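Putative agmatinase (PDB 3LHL) probably hydrolyses agmatine to putrescine and urea, as a manganese-dependent enzyme of the arginase family. Local coordinates at residues A[97-102]-A[135-140]; A[200-204]-A[246-250]; A[205-210]-A[221-227]. All blocks are in the same frame, centred on the assembly; numbering follows the deposited sequence.

Contact 1 of 3, residues A[97-102]-A[135-140]; sequences EHLVTL and NSHATV. With MN (manganese (II) ion), chain B.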
# COMPACT_ATOMS: atom_id res chain seq x y z
N GLU A 97 9.07 4.75 -0.65
CA GLU A 97 9.32 3.57 0.17
C GLU A 97 8.18 3.20 1.12
O GLU A 97 7.32 4.02 1.45
CB GLU A 97 10.62 3.72 0.96
CG GLU A 97 10.61 4.81 1.98
CD GLU A 97 11.90 4.83 2.78
OE1 GLU A 97 12.97 5.08 2.18
OE2 GLU A 97 11.83 4.60 4.01
N HIS A 98 8.20 1.95 1.56
CA HIS A 98 7.15 1.43 2.43
C HIS A 98 7.07 2.07 3.82
O HIS A 98 6.05 1.95 4.49
CB HIS A 98 7.30 -0.08 2.56
CG HIS A 98 6.00 -0.81 2.67
ND1 HIS A 98 5.88 -2.17 2.48
CD2 HIS A 98 4.76 -0.36 2.95
CE1 HIS A 98 4.62 -2.53 2.63
NE2 HIS A 98 3.92 -1.45 2.92
N LEU A 99 8.11 2.77 4.25
CA LEU A 99 8.06 3.38 5.57
C LEU A 99 6.95 4.42 5.71
O LEU A 99 6.42 4.61 6.80
CB LEU A 99 9.42 4.00 5.93
CG LEU A 99 9.55 4.56 7.35
CD1 LEU A 99 9.23 3.49 8.39
CD2 LEU A 99 10.96 5.08 7.54
N VAL A 100 6.58 5.08 4.60
CA VAL A 100 5.53 6.10 4.65
C VAL A 100 4.23 5.56 5.22
O VAL A 100 3.38 6.31 5.69
CB VAL A 100 5.23 6.71 3.24
CG1 VAL A 100 6.50 7.28 2.63
CG2 VAL A 100 4.61 5.66 2.34
N THR A 101 4.07 4.24 5.16
CA THR A 101 2.88 3.58 5.67
C THR A 101 2.75 3.66 7.20
O THR A 101 1.64 3.70 7.73
CB THR A 101 2.88 2.09 5.25
OG1 THR A 101 2.72 2.01 3.82
CG2 THR A 101 1.75 1.33 5.93
N LEU A 102 3.88 3.71 7.91
CA LEU A 102 3.84 3.75 9.37
C LEU A 102 3.07 4.95 9.92
O LEU A 102 2.09 4.78 10.66
CB LEU A 102 5.26 3.70 9.95
CG LEU A 102 5.44 3.79 11.47
CD1 LEU A 102 4.51 2.79 12.19
CD2 LEU A 102 6.90 3.50 11.81
N ASN A 135 13.41 2.32 12.05
CA ASN A 135 12.43 2.83 11.10
C ASN A 135 13.01 2.76 9.70
O ASN A 135 13.83 3.59 9.30
CB ASN A 135 12.05 4.27 11.46
CG ASN A 135 11.36 4.36 12.80
OD1 ASN A 135 10.37 3.66 13.05
ND2 ASN A 135 11.86 5.22 13.68
N SER A 136 12.59 1.73 8.97
CA SER A 136 13.04 1.48 7.61
C SER A 136 11.89 0.87 6.82
O SER A 136 10.89 0.44 7.40
CB SER A 136 14.22 0.50 7.65
OG SER A 136 14.48 -0.06 6.38
N HIS A 137 12.03 0.84 5.50
CA HIS A 137 10.99 0.25 4.67
C HIS A 137 10.91 -1.25 4.96
O HIS A 137 9.85 -1.86 4.79
CB HIS A 137 11.30 0.47 3.18
CG HIS A 137 12.65 -0.03 2.75
ND1 HIS A 137 13.79 0.74 2.85
CD2 HIS A 137 13.03 -1.21 2.20
CE1 HIS A 137 14.82 0.05 2.38
NE2 HIS A 137 14.39 -1.13 1.98
N ALA A 138 12.02 -1.82 5.43
CA ALA A 138 12.11 -3.25 5.73
C ALA A 138 11.64 -3.68 7.12
O ALA A 138 11.65 -4.87 7.44
CB ALA A 138 13.54 -3.73 5.51
N THR A 139 11.25 -2.72 7.95
CA THR A 139 10.80 -3.03 9.30
C THR A 139 9.39 -2.49 9.54
O THR A 139 8.86 -2.63 10.64
CB THR A 139 11.71 -2.39 10.37
OG1 THR A 139 11.51 -0.97 10.34
CG2 THR A 139 13.19 -2.69 10.10
N VAL A 140 8.80 -1.89 8.52
CA VAL A 140 7.48 -1.29 8.67
C VAL A 140 6.39 -2.16 9.31
O VAL A 140 5.65 -1.69 10.17
CB VAL A 140 6.96 -0.73 7.30
CG1 VAL A 140 6.62 -1.87 6.34
CG2 VAL A 140 5.75 0.17 7.54
MN MN B . 7.42 -3.58 1.70
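The backbones of 97-102 and 135-140 come nearest at L99 and H137, whose CA atoms lie 4.4 Å apart; the first segment turns through a short 3-10 stretch, while the second is a loop running into a helix. V140 fills the middle of the contact with its two methyls. CG1 sits over one face of the H98 ring in a CH-pi contact, 4.0 Å from the ring centroid and 14° off the ring normal. CG2 lies 3.5 Å from H98 O and packs on T101 CB and L102 CB, at the start of helix 101-111. Beside V140, the CB of H137 rests 3.8 Å from H98 N.

The two methyls of L99 lie against the loop. CD1 is 3.6 Å from S136 O, and CD2 packs near N135 O.

H98 ND1 binds a manganese ion at 2.2 Å, a site completed by D121, D125 and D202. The other ring nitrogen, NE2, is hydrogen-bonded to T200 OG1. Metal and threonine hold the ring at two points, and V140 covers one face.

The contact is buried. It joins the start of helix 101-111 to the start of helix 140-148, with helix 70-86 against L99 and V100, and V247 of strand 240-247 against H98 and V100.

Contact 2 of 3, residues A[200-204]-A[246-250]; sequences TIDLD and IVELS. With MN (manganese (II) ion), chain C; MN (manganese (II) ion), chain B.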
# COMPACT_ATOMS: atom_id res chain seq x y z
N THR A 200 -2.34 -1.92 2.77
CA THR A 200 -1.03 -1.46 2.32
C THR A 200 -0.49 -2.43 1.28
O THR A 200 -0.25 -3.61 1.56
CB THR A 200 -0.02 -1.35 3.50
OG1 THR A 200 1.26 -0.94 2.98
CG2 THR A 200 0.12 -2.68 4.24
N ILE A 201 -0.30 -1.92 0.07
CA ILE A 201 0.19 -2.73 -1.03
C ILE A 201 1.59 -2.34 -1.51
O ILE A 201 1.78 -1.28 -2.11
CB ILE A 201 -0.78 -2.65 -2.24
CG1 ILE A 201 -2.08 -3.37 -1.89
CG2 ILE A 201 -0.13 -3.26 -3.49
CD1 ILE A 201 -3.12 -3.31 -3.00
N ASP A 202 2.57 -3.20 -1.24
CA ASP A 202 3.92 -2.97 -1.72
C ASP A 202 3.85 -3.57 -3.13
O ASP A 202 3.64 -4.77 -3.28
CB ASP A 202 4.94 -3.75 -0.88
CG ASP A 202 6.35 -3.54 -1.36
OD1 ASP A 202 6.57 -3.51 -2.59
OD2 ASP A 202 7.25 -3.40 -0.51
N LEU A 203 4.00 -2.73 -4.15
CA LEU A 203 3.91 -3.20 -5.52
C LEU A 203 4.89 -4.30 -5.92
O LEU A 203 4.67 -4.98 -6.92
CB LEU A 203 4.01 -2.01 -6.49
CG LEU A 203 2.88 -0.98 -6.35
CD1 LEU A 203 3.19 0.25 -7.19
CD2 LEU A 203 1.56 -1.60 -6.77
N ASP A 204 5.97 -4.49 -5.16
CA ASP A 204 6.89 -5.57 -5.54
C ASP A 204 6.30 -6.94 -5.23
O ASP A 204 6.98 -7.95 -5.35
CB ASP A 204 8.27 -5.42 -4.88
CG ASP A 204 8.24 -5.58 -3.37
OD1 ASP A 204 7.36 -6.28 -2.84
OD2 ASP A 204 9.14 -5.01 -2.72
N ILE A 246 -0.23 2.41 -1.90
CA ILE A 246 0.52 1.53 -2.79
C ILE A 246 1.92 2.13 -2.71
O ILE A 246 2.09 3.35 -2.72
CB ILE A 246 0.00 1.56 -4.25
CG1 ILE A 246 0.06 2.99 -4.81
CG2 ILE A 246 -1.41 1.00 -4.32
CD1 ILE A 246 -0.40 3.09 -6.27
N VAL A 247 2.94 1.28 -2.62
CA VAL A 247 4.29 1.80 -2.48
C VAL A 247 5.36 1.01 -3.21
O VAL A 247 5.09 -0.05 -3.76
CB VAL A 247 4.68 1.84 -0.97
CG1 VAL A 247 3.73 2.74 -0.19
CG2 VAL A 247 4.64 0.42 -0.40
N GLU A 248 6.57 1.56 -3.20
CA GLU A 248 7.75 0.96 -3.80
C GLU A 248 7.89 0.99 -5.32
O GLU A 248 8.74 0.29 -5.88
CB GLU A 248 7.93 -0.47 -3.25
CG GLU A 248 8.22 -0.52 -1.75
CD GLU A 248 9.50 0.25 -1.35
OE1 GLU A 248 10.00 1.06 -2.15
OE2 GLU A 248 9.99 0.05 -0.21
N LEU A 249 7.06 1.77 -5.99
CA LEU A 249 7.20 1.91 -7.44
C LEU A 249 8.43 2.80 -7.60
O LEU A 249 8.46 3.92 -7.10
CB LEU A 249 6.00 2.62 -8.08
CG LEU A 249 6.34 3.18 -9.47
CD1 LEU A 249 6.45 2.04 -10.49
CD2 LEU A 249 5.29 4.18 -9.91
N SER A 250 9.44 2.28 -8.28
CA SER A 250 10.67 3.03 -8.53
C SER A 250 10.83 2.97 -10.04
O SER A 250 11.48 2.08 -10.58
CB SER A 250 11.85 2.36 -7.83
OG SER A 250 12.95 3.24 -7.78
MN MN C . 8.75 -5.23 -0.73
MN MN B . 7.42 -3.58 1.70
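L203 packs its CD1 3.8 Å from L249 CB, and its CD2 meets I246 CB, at the C-terminal ends of two neighbouring parallel strands of the arginase alpha/beta fold. I201 and I246 face the same side of the sheet, where L270 of helix 258-278 covers both. On the other face, V247 CG2 touches D202 CA.

Two backbone bonds tie the strand ends. V247 N donates to I201 O, and L203 N donates to V247 O at 2.9 Å with an N-H...O angle of 162°. The second bond continues the pairing just past the end of strand 196-202.

Beyond it lies the metal edge. A fully extended chi1 (-180°) carries the D202 carboxylate out to two manganese ions. E248 CG packs 3.3 Å from D202 OD2. E248 has been seen as a ligand of a third manganese site in this protein; in this chain that ligand is not modelled as bound. Here its OE2 accepts from H98 N. D204 OD2 binds one of D202's two ions at 2.0 Å. D202 OD2 bridges both, 2.2 Å from the ion shared with H98 and 2.4 Å from the one shared with D204.

Contact 3 of 3, residues A[205-210]-A[221-227]; sequences VLDASV and GVNYREF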
# COMPACT_ATOMS: atom_id res chain seq x y z
N VAL A 205 5.03 -6.97 -4.82
CA VAL A 205 4.39 -8.25 -4.56
C VAL A 205 4.26 -8.91 -5.93
O VAL A 205 4.22 -10.14 -6.05
CB VAL A 205 2.98 -8.08 -3.93
CG1 VAL A 205 2.01 -7.43 -4.94
CG2 VAL A 205 2.45 -9.43 -3.47
N LEU A 206 4.21 -8.08 -6.97
CA LEU A 206 4.12 -8.57 -8.34
C LEU A 206 5.48 -9.16 -8.70
O LEU A 206 6.51 -8.74 -8.16
CB LEU A 206 3.79 -7.42 -9.29
CG LEU A 206 2.39 -6.82 -9.15
CD1 LEU A 206 2.33 -5.45 -9.81
CD2 LEU A 206 1.37 -7.77 -9.77
N ASP A 207 5.49 -10.15 -9.59
CA ASP A 207 6.74 -10.77 -9.99
C ASP A 207 7.74 -9.74 -10.49
O ASP A 207 7.37 -8.74 -11.10
CB ASP A 207 6.51 -11.81 -11.09
CG ASP A 207 7.80 -12.49 -11.51
OD1 ASP A 207 8.41 -13.16 -10.65
OD2 ASP A 207 8.20 -12.34 -12.69
N ALA A 208 9.02 -9.99 -10.23
CA ALA A 208 10.08 -9.08 -10.63
C ALA A 208 10.13 -8.80 -12.13
O ALA A 208 10.40 -7.67 -12.54
CB ALA A 208 11.43 -9.62 -10.17
N SER A 209 9.86 -9.81 -12.96
CA SER A 209 9.90 -9.62 -14.41
C SER A 209 8.67 -8.88 -14.93
O SER A 209 8.66 -8.39 -16.06
CB SER A 209 10.02 -10.97 -15.12
OG SER A 209 11.23 -11.62 -14.78
N VAL A 210 7.64 -8.81 -14.10
CA VAL A 210 6.41 -8.12 -14.46
C VAL A 210 6.51 -6.67 -14.00
O VAL A 210 6.15 -5.76 -14.74
CB VAL A 210 5.19 -8.78 -13.78
CG1 VAL A 210 3.94 -7.92 -13.98
CG2 VAL A 210 4.99 -10.19 -14.33
N GLY A 221 6.85 -14.01 -8.14
CA GLY A 221 5.62 -13.37 -7.71
C GLY A 221 4.47 -13.62 -8.68
O GLY A 221 4.63 -14.35 -9.66
N VAL A 222 3.32 -13.01 -8.41
CA VAL A 222 2.15 -13.17 -9.28
C VAL A 222 2.19 -12.16 -10.43
O VAL A 222 2.83 -11.11 -10.32
CB VAL A 222 0.83 -12.96 -8.51
CG1 VAL A 222 0.54 -14.17 -7.62
CG2 VAL A 222 0.92 -11.69 -7.67
N ASN A 223 1.52 -12.49 -11.53
CA ASN A 223 1.47 -11.58 -12.66
C ASN A 223 0.29 -10.65 -12.42
O ASN A 223 -0.37 -10.75 -11.39
CB ASN A 223 1.29 -12.33 -13.98
CG ASN A 223 0.09 -13.27 -13.97
OD1 ASN A 223 -0.97 -12.94 -13.43
ND2 ASN A 223 0.25 -14.43 -14.58
N TYR A 224 0.01 -9.75 -13.35
CA TYR A 224 -1.08 -8.81 -13.16
C TYR A 224 -2.48 -9.43 -13.23
O TYR A 224 -3.37 -9.03 -12.49
CB TYR A 224 -1.02 -7.66 -14.18
CG TYR A 224 -2.03 -6.59 -13.86
CD1 TYR A 224 -1.76 -5.61 -12.92
CD2 TYR A 224 -3.32 -6.63 -14.41
CE1 TYR A 224 -2.72 -4.69 -12.52
CE2 TYR A 224 -4.30 -5.72 -14.03
CZ TYR A 224 -3.99 -4.75 -13.08
OH TYR A 224 -4.95 -3.86 -12.66
N ARG A 225 -2.67 -10.40 -14.12
CA ARG A 225 -3.97 -11.03 -14.27
C ARG A 225 -4.39 -11.71 -12.97
O ARG A 225 -5.56 -11.66 -12.58
CB ARG A 225 -3.95 -12.05 -15.41
CG ARG A 225 -5.22 -12.06 -16.23
CD ARG A 225 -5.31 -13.30 -17.11
NE ARG A 225 -4.06 -13.54 -17.81
CZ ARG A 225 -3.82 -14.61 -18.56
NH1 ARG A 225 -4.76 -15.54 -18.71
NH2 ARG A 225 -2.65 -14.75 -19.15
N GLU A 226 -3.44 -12.36 -12.31
CA GLU A 226 -3.71 -13.03 -11.05
C GLU A 226 -3.97 -11.99 -9.95
O GLU A 226 -4.91 -12.11 -9.17
CB GLU A 226 -2.53 -13.90 -10.64
CG GLU A 226 -2.21 -15.02 -11.63
CD GLU A 226 -0.87 -15.68 -11.37
OE1 GLU A 226 0.16 -14.99 -11.43
OE2 GLU A 226 -0.85 -16.90 -11.11
N PHE A 227 -3.13 -10.96 -9.91
CA PHE A 227 -3.27 -9.93 -8.89
C PHE A 227 -4.59 -9.16 -8.92
O PHE A 227 -5.19 -8.94 -7.87
CB PHE A 227 -2.12 -8.92 -8.99
CG PHE A 227 -2.10 -7.93 -7.85
CD1 PHE A 227 -1.64 -8.32 -6.59
CD2 PHE A 227 -2.57 -6.63 -8.03
CE1 PHE A 227 -1.66 -7.42 -5.52
CE2 PHE A 227 -2.59 -5.73 -6.96
CZ PHE A 227 -2.14 -6.13 -5.70
O HOH W 1 2.87 -12.41 -5.35
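D207 and G221 form the tight part of this contact, with CA atoms only 3.6 Å apart. The backbones can pass this closely because G221 has no side chain: the place a CB would take is already held by D207 N, V205 O and L206 C. D207 N donates to V222 O at 2.9 Å with an N-H...O angle of 166°. D207 OD1 accepts from G221 N through its anti lone pair. The other oxygen, OD2, accepts from S209 N in an Asx turn, met from above the carboxylate plane. The aspartate therefore ties the second segment while shaping its own turn.

At the V205 end a water joins the segments. It donates to V205 O at 2.7 Å and accepts from V222 N. R159 also bonds V205 O.

F227 makes the apolar flank. L206 CD2 lies 3.8 Å from F227 CB, and V205 CG1 lies 3.7 Å from F227 CE1. Both side chains cross that of F227 at about a right angle. The F227 chi1 of -172° sets the ring beside these two methyls. L206 CD2 also packs on V222 O and N223 O. I262 of helix 258-278 and F211 cover L206 further.

The V210 side is looser. V210 stands at the partly exposed edge, and its CG2 comes no nearer than 4.1 Å to N223 CA.

Helix 224-227 opens with a capping box. N223 OD1 accepts from E226 N, and E226 OE1 accepts from N223 N at 2.8 Å. These bonds occupy polar backbone groups at the helix start. The chemistry implies a mixed join: two direct bonds and a water bridge combine with apolar packing of V205 and L206 on F227.

Contacts 1 and 2 are buried and share the metal centre: both touch the same manganese ion, and they meet each other around H98. Contact 3 is partly buried and lies further out, its centre about 22 Å from that of contact 1. It starts where 200-204 ends, and it touches contact 2 through I201 and F227. The chemistry changes along the way. Contact 1 is held across its segments by apolar packing, contact 2 by parallel strand bonds beside metal-binding carboxylates, and contact 3 by loop bonds, an aspartate and a water beside an apolar patch. Only contact 2 pairs strands of the central sheet.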